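Long-range contact in glycoside hydrolase family 43 (Halothermothrix orenii, PDB 4QQS), which probably hydrolyses O-glycosidic bonds of plant polysaccharides such as xylan and has alpha-L-arabinofuranosidase activity: residues 116-128 against 137-149. Numbering follows the deposited sequence.
Sequences PLFDRGLSFIDAH and PYIYYVKDCSENI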
ATOM      1  N   PRO A 116      -0.880 -19.495  -4.292  1.00 10.06           N
ATOM      2  CA  PRO A 116      -0.148 -18.445  -3.574  1.00  9.75           C
ATOM      3  C   PRO A 116       1.306 -18.329  -4.027  1.00  8.99           C
ATOM      4  O   PRO A 116       1.910 -19.288  -4.545  1.00 10.42           O
ATOM      5  CB  PRO A 116      -0.207 -18.917  -2.126  1.00 10.66           C
ATOM      6  CG  PRO A 116      -0.218 -20.398  -2.226  1.00 11.61           C
ATOM      7  CD  PRO A 116      -1.031 -20.708  -3.468  1.00 11.00           C
ATOM      8  N   LEU A 117       1.883 -17.159  -3.795  1.00  8.08           N
ATOM      9  CA  LEU A 117       3.277 -16.911  -4.134  1.00  8.32           C
ATOM     10  C   LEU A 117       4.201 -17.692  -3.190  1.00  8.74           C
ATOM     11  O   LEU A 117       5.233 -18.223  -3.620  1.00 10.12           O
ATOM     12  CB  LEU A 117       3.551 -15.412  -4.047  1.00  8.46           C
ATOM     13  CG  LEU A 117       4.989 -14.975  -4.300  1.00  8.96           C
ATOM     14  CD1 LEU A 117       5.480 -15.372  -5.692  1.00  9.59           C
ATOM     15  CD2 LEU A 117       5.102 -13.474  -4.109  1.00  9.88           C
ATOM     16  N   PHE A 118       3.832 -17.742  -1.914  1.00  8.48           N
ATOM     17  CA  PHE A 118       4.517 -18.559  -0.922  1.00  8.72           C
ATOM     18  C   PHE A 118       3.494 -18.955   0.128  1.00  8.79           C
ATOM     19  O   PHE A 118       2.419 -18.353   0.211  1.00  8.77           O
ATOM     20  CB  PHE A 118       5.733 -17.842  -0.299  1.00  8.74           C
ATOM     21  CG  PHE A 118       5.405 -16.597   0.502  1.00  8.69           C
ATOM     22  CD1 PHE A 118       5.293 -15.366  -0.127  1.00  8.55           C
ATOM     23  CD2 PHE A 118       5.254 -16.640   1.892  1.00  8.92           C
ATOM     24  CE1 PHE A 118       5.023 -14.207   0.603  1.00  8.54           C
ATOM     25  CE2 PHE A 118       4.998 -15.488   2.620  1.00  9.04           C
ATOM     26  CZ  PHE A 118       4.875 -14.275   1.965  1.00  8.88           C
ATOM     27  N   ASP A 119       3.814 -19.978   0.915  1.00  9.36           N
ATOM     28  CA  ASP A 119       2.854 -20.524   1.863  1.00 10.40           C
ATOM     29  C   ASP A 119       3.614 -21.108   3.035  1.00  9.86           C
ATOM     30  O   ASP A 119       4.404 -22.034   2.857  1.00 11.35           O
ATOM     31  CB  ASP A 119       2.007 -21.593   1.162  1.00 12.07           C
ATOM     32  CG  ASP A 119       0.822 -22.056   1.978  1.00 12.98           C
ATOM     33  OD1 ASP A 119       0.694 -21.670   3.164  1.00 13.88           O
ATOM     34  OD2 ASP A 119      -0.005 -22.806   1.404  1.00 13.49           O
ATOM     35  N   ARG A 120       3.389 -20.547   4.220  1.00  9.42           N
ATOM     36  CA  ARG A 120       4.075 -20.972   5.439  1.00  9.25           C
ATOM     37  C   ARG A 120       3.077 -21.316   6.546  1.00  9.43           C
ATOM     38  O   ARG A 120       3.428 -21.305   7.730  1.00 10.42           O
ATOM     39  CB  ARG A 120       5.053 -19.888   5.900  1.00  9.45           C
ATOM     40  CG  ARG A 120       6.085 -19.552   4.862  1.00  9.23           C
ATOM     41  CD  ARG A 120       6.841 -18.286   5.196  1.00  9.26           C
ATOM     42  NE  ARG A 120       7.690 -17.915   4.073  1.00  9.25           N
ATOM     43  CZ  ARG A 120       8.212 -16.703   3.909  1.00  8.58           C
ATOM     44  NH1 ARG A 120       8.021 -15.755   4.819  1.00  9.08           N
ATOM     45  NH2 ARG A 120       8.927 -16.435   2.830  1.00  9.23           N
ATOM     46  N   GLY A 121       1.834 -21.611   6.173  1.00  9.37           N
ATOM     47  CA  GLY A 121       0.840 -21.998   7.154  1.00  9.42           C
ATOM     48  C   GLY A 121       0.405 -20.877   8.078  1.00  8.89           C
ATOM     49  O   GLY A 121      -0.102 -21.128   9.163  1.00 10.09           O
ATOM     50  N   LEU A 122       0.601 -19.639   7.639  1.00  8.42           N
ATOM     51  CA  LEU A 122       0.235 -18.455   8.414  1.00  8.04           C
ATOM     52  C   LEU A 122      -0.365 -17.416   7.472  1.00  7.63           C
ATOM     53  O   LEU A 122      -0.505 -17.658   6.272  1.00  9.01           O
ATOM     54  CB  LEU A 122       1.459 -17.901   9.154  1.00  9.04           C
ATOM     55  CG  LEU A 122       2.024 -18.800  10.251  1.00  9.94           C
ATOM     56  CD1 LEU A 122       3.358 -18.268  10.733  1.00 11.20           C
ATOM     57  CD2 LEU A 122       1.031 -18.909  11.399  1.00 11.12           C
ATOM     58  N   SER A 123      -0.745 -16.268   8.021  1.00  7.55           N
ATOM     59  CA  SER A 123      -1.378 -15.218   7.240  1.00  6.89           C
ATOM     60  C   SER A 123      -0.412 -14.095   6.883  1.00  6.74           C
ATOM     61  O   SER A 123       0.275 -13.537   7.750  1.00  6.98           O
ATOM     62  CB  SER A 123      -2.585 -14.659   7.987  1.00  7.40           C
ATOM     63  OG  SER A 123      -3.682 -15.568   7.913  1.00  7.94           O
ATOM     64  N   PHE A 124      -0.389 -13.759   5.593  1.00  6.69           N
ATOM     65  CA  PHE A 124       0.471 -12.722   5.044  1.00  6.96           C
ATOM     66  C   PHE A 124      -0.352 -11.833   4.134  1.00  6.96           C
ATOM     67  O   PHE A 124      -1.174 -12.328   3.359  1.00  8.19           O
ATOM     68  CB  PHE A 124       1.634 -13.340   4.247  1.00  7.88           C
ATOM     69  CG  PHE A 124       2.478 -14.251   5.064  1.00  8.00           C
ATOM     70  CD1 PHE A 124       3.528 -13.749   5.804  1.00  8.01           C
ATOM     71  CD2 PHE A 124       2.215 -15.609   5.127  1.00  9.07           C
ATOM     72  CE1 PHE A 124       4.301 -14.587   6.588  1.00  8.29           C
ATOM     73  CE2 PHE A 124       2.989 -16.449   5.907  1.00  9.48           C
ATOM     74  CZ  PHE A 124       4.031 -15.943   6.630  1.00  9.04           C
ATOM     75  N   ILE A 125      -0.107 -10.526   4.224  1.00  7.00           N
ATOM     76  CA  ILE A 125      -0.828  -9.534   3.439  1.00  7.14           C
ATOM     77  C   ILE A 125       0.094  -8.372   3.067  1.00  6.62           C
ATOM     78  O   ILE A 125       1.255  -8.314   3.484  1.00  6.90           O
ATOM     79  CB  ILE A 125      -2.064  -8.965   4.203  1.00  7.72           C
ATOM     80  CG1 ILE A 125      -1.652  -8.085   5.391  1.00  8.40           C
ATOM     81  CG2 ILE A 125      -3.003 -10.089   4.655  1.00  8.55           C
ATOM     82  CD1 ILE A 125      -2.793  -7.298   5.987  1.00 10.02           C
ATOM     83  N   ASP A 126      -0.428  -7.446   2.270  1.00  6.85           N
ATOM     84  CA  ASP A 126       0.218  -6.158   2.041  1.00  7.20           C
ATOM     85  C   ASP A 126       1.578  -6.268   1.358  1.00  7.34           C
ATOM     86  O   ASP A 126       2.480  -5.469   1.610  1.00  8.38           O
ATOM     87  CB  ASP A 126       0.341  -5.329   3.327  1.00  7.94           C
ATOM     88  CG  ASP A 126      -0.956  -4.671   3.755  1.00  8.61           C
ATOM     89  OD1 ASP A 126      -1.964  -4.777   3.040  1.00 11.93           O
ATOM     90  OD2 ASP A 126      -0.957  -4.040   4.836  1.00  8.95           O
ATOM     91  N   ALA A 127       1.711  -7.205   0.426  1.00  7.18           N
ATOM     92  CA  ALA A 127       2.924  -7.277  -0.367  1.00  7.64           C
ATOM     93  C   ALA A 127       3.179  -5.984  -1.141  1.00  7.40           C
ATOM     94  O   ALA A 127       2.264  -5.346  -1.669  1.00  8.11           O
ATOM     95  CB  ALA A 127       2.862  -8.430  -1.337  1.00  8.89           C
ATOM     96  N   HIS A 128       4.456  -5.642  -1.220  1.00  7.21           N
ATOM     97  CA  HIS A 128       4.930  -4.473  -1.930  1.00  6.95           C
ATOM     98  C   HIS A 128       6.267  -4.849  -2.552  1.00  7.03           C
ATOM     99  O   HIS A 128       7.201  -5.180  -1.845  1.00  6.96           O
ATOM    100  CB  HIS A 128       5.110  -3.309  -0.961  1.00  6.94           C
ATOM    101  CG  HIS A 128       5.804  -2.139  -1.571  1.00  7.24           C
ATOM    102  ND1 HIS A 128       5.204  -1.317  -2.493  1.00  8.28           N
ATOM    103  CD2 HIS A 128       7.070  -1.673  -1.416  1.00  8.24           C
ATOM    104  CE1 HIS A 128       6.076  -0.400  -2.887  1.00  9.24           C
ATOM    105  NE2 HIS A 128       7.210  -0.587  -2.244  1.00  9.61           N
ATOM    106  N   PRO A 137      14.958  -6.933  -7.249  1.00 10.77           N
ATOM    107  CA  PRO A 137      13.643  -6.858  -6.615  1.00 10.16           C
ATOM    108  C   PRO A 137      13.678  -7.263  -5.149  1.00  9.07           C
ATOM    109  O   PRO A 137      14.389  -8.194  -4.754  1.00  9.50           O
ATOM    110  CB  PRO A 137      12.822  -7.874  -7.413  1.00 11.89           C
ATOM    111  CG  PRO A 137      13.820  -8.850  -7.958  1.00 13.59           C
ATOM    112  CD  PRO A 137      15.143  -8.183  -8.008  1.00 12.44           C
ATOM    113  N   TYR A 138      12.882  -6.554  -4.356  1.00  8.20           N
ATOM    114  CA  TYR A 138      12.666  -6.870  -2.959  1.00  7.61           C
ATOM    115  C   TYR A 138      11.178  -6.851  -2.681  1.00  8.03           C
ATOM    116  O   TYR A 138      10.477  -5.982  -3.168  1.00 10.30           O
ATOM    117  CB  TYR A 138      13.345  -5.838  -2.057  1.00  8.17           C
ATOM    118  CG  TYR A 138      14.835  -5.752  -2.247  1.00  8.42           C
ATOM    119  CD1 TYR A 138      15.385  -4.928  -3.219  1.00  9.23           C
ATOM    120  CD2 TYR A 138      15.699  -6.512  -1.473  1.00  9.75           C
ATOM    121  CE1 TYR A 138      16.748  -4.851  -3.409  1.00 10.16           C
ATOM    122  CE2 TYR A 138      17.077  -6.452  -1.665  1.00 10.62           C
ATOM    123  CZ  TYR A 138      17.588  -5.617  -2.641  1.00 10.78           C
ATOM    124  OH  TYR A 138      18.948  -5.521  -2.841  1.00 12.76           O
ATOM    125  N   ILE A 139      10.706  -7.806  -1.897  1.00  7.03           N
ATOM    126  CA  ILE A 139       9.322  -7.822  -1.465  1.00  6.68           C
ATOM    127  C   ILE A 139       9.246  -7.513   0.021  1.00  6.41           C
ATOM    128  O   ILE A 139       9.933  -8.127   0.834  1.00  7.01           O
ATOM    129  CB  ILE A 139       8.613  -9.155  -1.831  1.00  7.06           C
ATOM    130  CG1 ILE A 139       7.109  -9.049  -1.546  1.00  7.78           C
ATOM    131  CG2 ILE A 139       9.236 -10.350  -1.124  1.00  7.77           C
ATOM    132  CD1 ILE A 139       6.299 -10.224  -2.086  1.00  9.28           C
ATOM    133  N   TYR A 140       8.413  -6.530   0.346  1.00  5.73           N
ATOM    134  CA  TYR A 140       8.080  -6.162   1.717  1.00  6.17           C
ATOM    135  C   TYR A 140       6.672  -6.676   1.946  1.00  6.17           C
ATOM    136  O   TYR A 140       5.824  -6.522   1.092  1.00  7.64           O
ATOM    137  CB  TYR A 140       8.133  -4.624   1.873  1.00  6.34           C
ATOM    138  CG  TYR A 140       9.514  -4.080   1.664  1.00  6.51           C
ATOM    139  CD1 TYR A 140      10.000  -3.813   0.394  1.00  6.66           C
ATOM    140  CD2 TYR A 140      10.359  -3.868   2.732  1.00  6.67           C
ATOM    141  CE1 TYR A 140      11.300  -3.377   0.201  1.00  7.28           C
ATOM    142  CE2 TYR A 140      11.657  -3.413   2.554  1.00  7.15           C
ATOM    143  CZ  TYR A 140      12.130  -3.174   1.280  1.00  7.01           C
ATOM    144  OH  TYR A 140      13.409  -2.762   1.039  1.00  8.01           O
ATOM    145  N   TYR A 141       6.428  -7.311   3.084  1.00  5.86           N
ATOM    146  CA  TYR A 141       5.120  -7.896   3.323  1.00  6.03           C
ATOM    147  C   TYR A 141       4.858  -7.991   4.813  1.00  5.34           C
ATOM    148  O   TYR A 141       5.764  -7.867   5.626  1.00  6.38           O
ATOM    149  CB  TYR A 141       5.009  -9.270   2.655  1.00  6.31           C
ATOM    150  CG  TYR A 141       6.058 -10.264   3.104  1.00  6.45           C
ATOM    151  CD1 TYR A 141       5.833 -11.110   4.167  1.00  6.95           C
ATOM    152  CD2 TYR A 141       7.289 -10.348   2.468  1.00  7.85           C
ATOM    153  CE1 TYR A 141       6.790 -12.025   4.575  1.00  6.97           C
ATOM    154  CE2 TYR A 141       8.257 -11.256   2.878  1.00  8.24           C
ATOM    155  CZ  TYR A 141       7.999 -12.097   3.925  1.00  7.28           C
ATOM    156  OH  TYR A 141       8.935 -13.014   4.373  1.00  8.30           O
ATOM    157  N   VAL A 142       3.601  -8.224   5.157  1.00  5.53           N
ATOM    158  CA  VAL A 142       3.166  -8.247   6.540  1.00  5.68           C
ATOM    159  C   VAL A 142       2.863  -9.673   6.984  1.00  5.61           C
ATOM    160  O   VAL A 142       2.105 -10.393   6.334  1.00  6.62           O
ATOM    161  CB  VAL A 142       1.911  -7.381   6.727  1.00  6.10           C
ATOM    162  CG1 VAL A 142       1.342  -7.521   8.124  1.00  7.62           C
ATOM    163  CG2 VAL A 142       2.250  -5.915   6.436  1.00  6.47           C
ATOM    164  N   LYS A 143       3.469 -10.058   8.106  1.00  5.51           N
ATOM    165  CA  LYS A 143       3.090 -11.255   8.857  1.00  6.15           C
ATOM    166  C   LYS A 143       1.978 -10.803   9.792  1.00  5.86           C
ATOM    167  O   LYS A 143       2.211 -10.085  10.744  1.00  6.59           O
ATOM    168  CB  LYS A 143       4.308 -11.797   9.609  1.00  6.58           C
ATOM    169  CG  LYS A 143       4.122 -13.162  10.247  1.00  7.32           C
ATOM    170  CD  LYS A 143       5.413 -13.634  10.943  1.00  8.43           C
ATOM    171  CE  LYS A 143       5.334 -15.094  11.334  1.00 10.55           C
ATOM    172  NZ  LYS A 143       6.445 -15.549  12.178  1.00 13.14           N
ATOM    173  N   ASP A 144       0.746 -11.156   9.410  1.00  6.03           N
ATOM    174  CA  ASP A 144      -0.444 -10.518   9.947  1.00  6.60           C
ATOM    175  C   ASP A 144      -0.780 -10.928  11.378  1.00  6.55           C
ATOM    176  O   ASP A 144      -0.688 -12.100  11.755  1.00  7.00           O
ATOM    177  CB  ASP A 144      -1.626 -10.831   9.031  1.00  7.61           C
ATOM    178  CG  ASP A 144      -2.885 -10.081   9.416  1.00  8.56           C
ATOM    179  OD1 ASP A 144      -2.940  -8.855   9.194  1.00 10.07           O
ATOM    180  OD2 ASP A 144      -3.817 -10.740   9.928  1.00  8.87           O
ATOM    181  N   CYS A 145      -1.205  -9.939  12.160  1.00  7.00           N
ATOM    182  CA  CYS A 145      -1.618 -10.114  13.550  1.00  7.62           C
ATOM    183  C   CYS A 145      -2.622 -11.236  13.795  1.00  7.94           C
ATOM    184  O   CYS A 145      -2.617 -11.796  14.887  1.00  8.80           O
ATOM    185  CB  CYS A 145      -2.188  -8.796  14.074  1.00  8.96           C
ATOM    186  SG  CYS A 145      -3.607  -8.197  13.170  1.00 11.22           S
ATOM    187  N   SER A 146      -3.459 -11.570  12.812  1.00  7.87           N
ATOM    188  CA  SER A 146      -4.467 -12.604  13.003  1.00  9.04           C
ATOM    189  C   SER A 146      -3.852 -13.904  13.483  1.00  9.73           C
ATOM    190  O   SER A 146      -4.488 -14.607  14.252  1.00 13.29           O
ATOM    191  CB  SER A 146      -5.251 -12.848  11.710  1.00  9.72           C
ATOM    192  OG  SER A 146      -4.409 -13.230  10.641  1.00 10.60           O
ATOM    193  N   GLU A 147      -2.645 -14.226  13.029  1.00  8.47           N
ATOM    194  CA  GLU A 147      -1.992 -15.479  13.380  1.00  8.42           C
ATOM    195  C   GLU A 147      -0.573 -15.278  13.893  1.00  8.93           C
ATOM    196  O   GLU A 147       0.221 -16.209  13.910  1.00 10.66           O
ATOM    197  CB  GLU A 147      -1.977 -16.435  12.179  1.00  9.01           C
ATOM    198  CG  GLU A 147      -3.340 -16.728  11.606  1.00  9.98           C
ATOM    199  CD  GLU A 147      -3.315 -17.892  10.644  1.00 11.06           C
ATOM    200  OE1 GLU A 147      -3.376 -17.693   9.421  1.00 11.60           O
ATOM    201  OE2 GLU A 147      -3.231 -19.041  11.109  1.00 13.30           O
ATOM    202  N   ASN A 148      -0.251 -14.073  14.338  1.00  9.11           N
ATOM    203  CA  ASN A 148       1.099 -13.744  14.806  1.00  8.89           C
ATOM    204  C   ASN A 148       0.993 -13.176  16.204  1.00  9.12           C
ATOM    205  O   ASN A 148       0.583 -12.035  16.373  1.00 10.78           O
ATOM    206  CB  ASN A 148       1.724 -12.732  13.840  1.00  8.86           C
ATOM    207  CG  ASN A 148       3.224 -12.630  13.962  1.00  8.68           C
ATOM    208  OD1 ASN A 148       3.908 -13.581  14.361  1.00 11.03           O
ATOM    209  ND2 ASN A 148       3.758 -11.504  13.538  1.00  8.54           N
ATOM    210  N   ILE A 149       1.314 -13.995  17.206  1.00 10.32           N
ATOM    211  CA  ILE A 149       1.225 -13.583  18.603  1.00 11.21           C
ATOM    212  C   ILE A 149       2.626 -13.663  19.180  1.00 10.22           C
ATOM    213  O   ILE A 149       3.271 -14.720  19.144  1.00 11.65           O
ATOM    214  CB  ILE A 149       0.266 -14.480  19.416  1.00 13.18           C
ATOM    215  CG1 ILE A 149      -1.121 -14.506  18.777  1.00 14.83           C
ATOM    216  CG2 ILE A 149       0.178 -14.003  20.864  1.00 14.21           C
ATOM    217  CD1 ILE A 149      -2.051 -15.509  19.402  1.00 16.18           C
TER
HETATM  218  O   HOH W   1       0.239 -14.428  10.347  1.00  8.58           O
HETATM  219  O   HOH W   2      -6.194 -14.921   9.062  1.00 11.58           O
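I125 and V142 bond backbone to backbone in both directions, and H128 and Y140 do the same. Between these pairs the register shifts by one residue, a beta bulge that takes in D126 and A127. Beyond the strand, D144 N donates to S123 O.

Three rings cluster beside the sheet. The edge of F118 meets the face of Y141, and F118 CZ lies 3.9 Å from Y141 CE1. F124 packs obliquely against the same tyrosine. With chi1 at 58°, Y141 CG lies between the backbone N and the carbonyl carbon, and the OH ends beside R120. R120 NH1 donates to that OH at 2.9 Å, in the guanidinium plane and nearly straight (172°). Q161 OE1 is hydrogen-bonded to Y141 OH and R120 NH2. A leucine in place of Y141 would probably leave R120 NH1 without this acceptor and the edge of F118 without its aromatic face.

At the loop end, S123 OG donates to the anti lone pair of E147 OE1 (2.6 Å). Water 2 links S123 OG to S146 OG.

The contact is a bulged beta hairpin of the five-bladed propeller typical of family 43. The bulge places D126 in the predicted active site, its side chain about 3 Å from that of E195 (nearest atoms), the predicted proton donor, whose pKa it probably modulates. G196 N bonds D126 OD2.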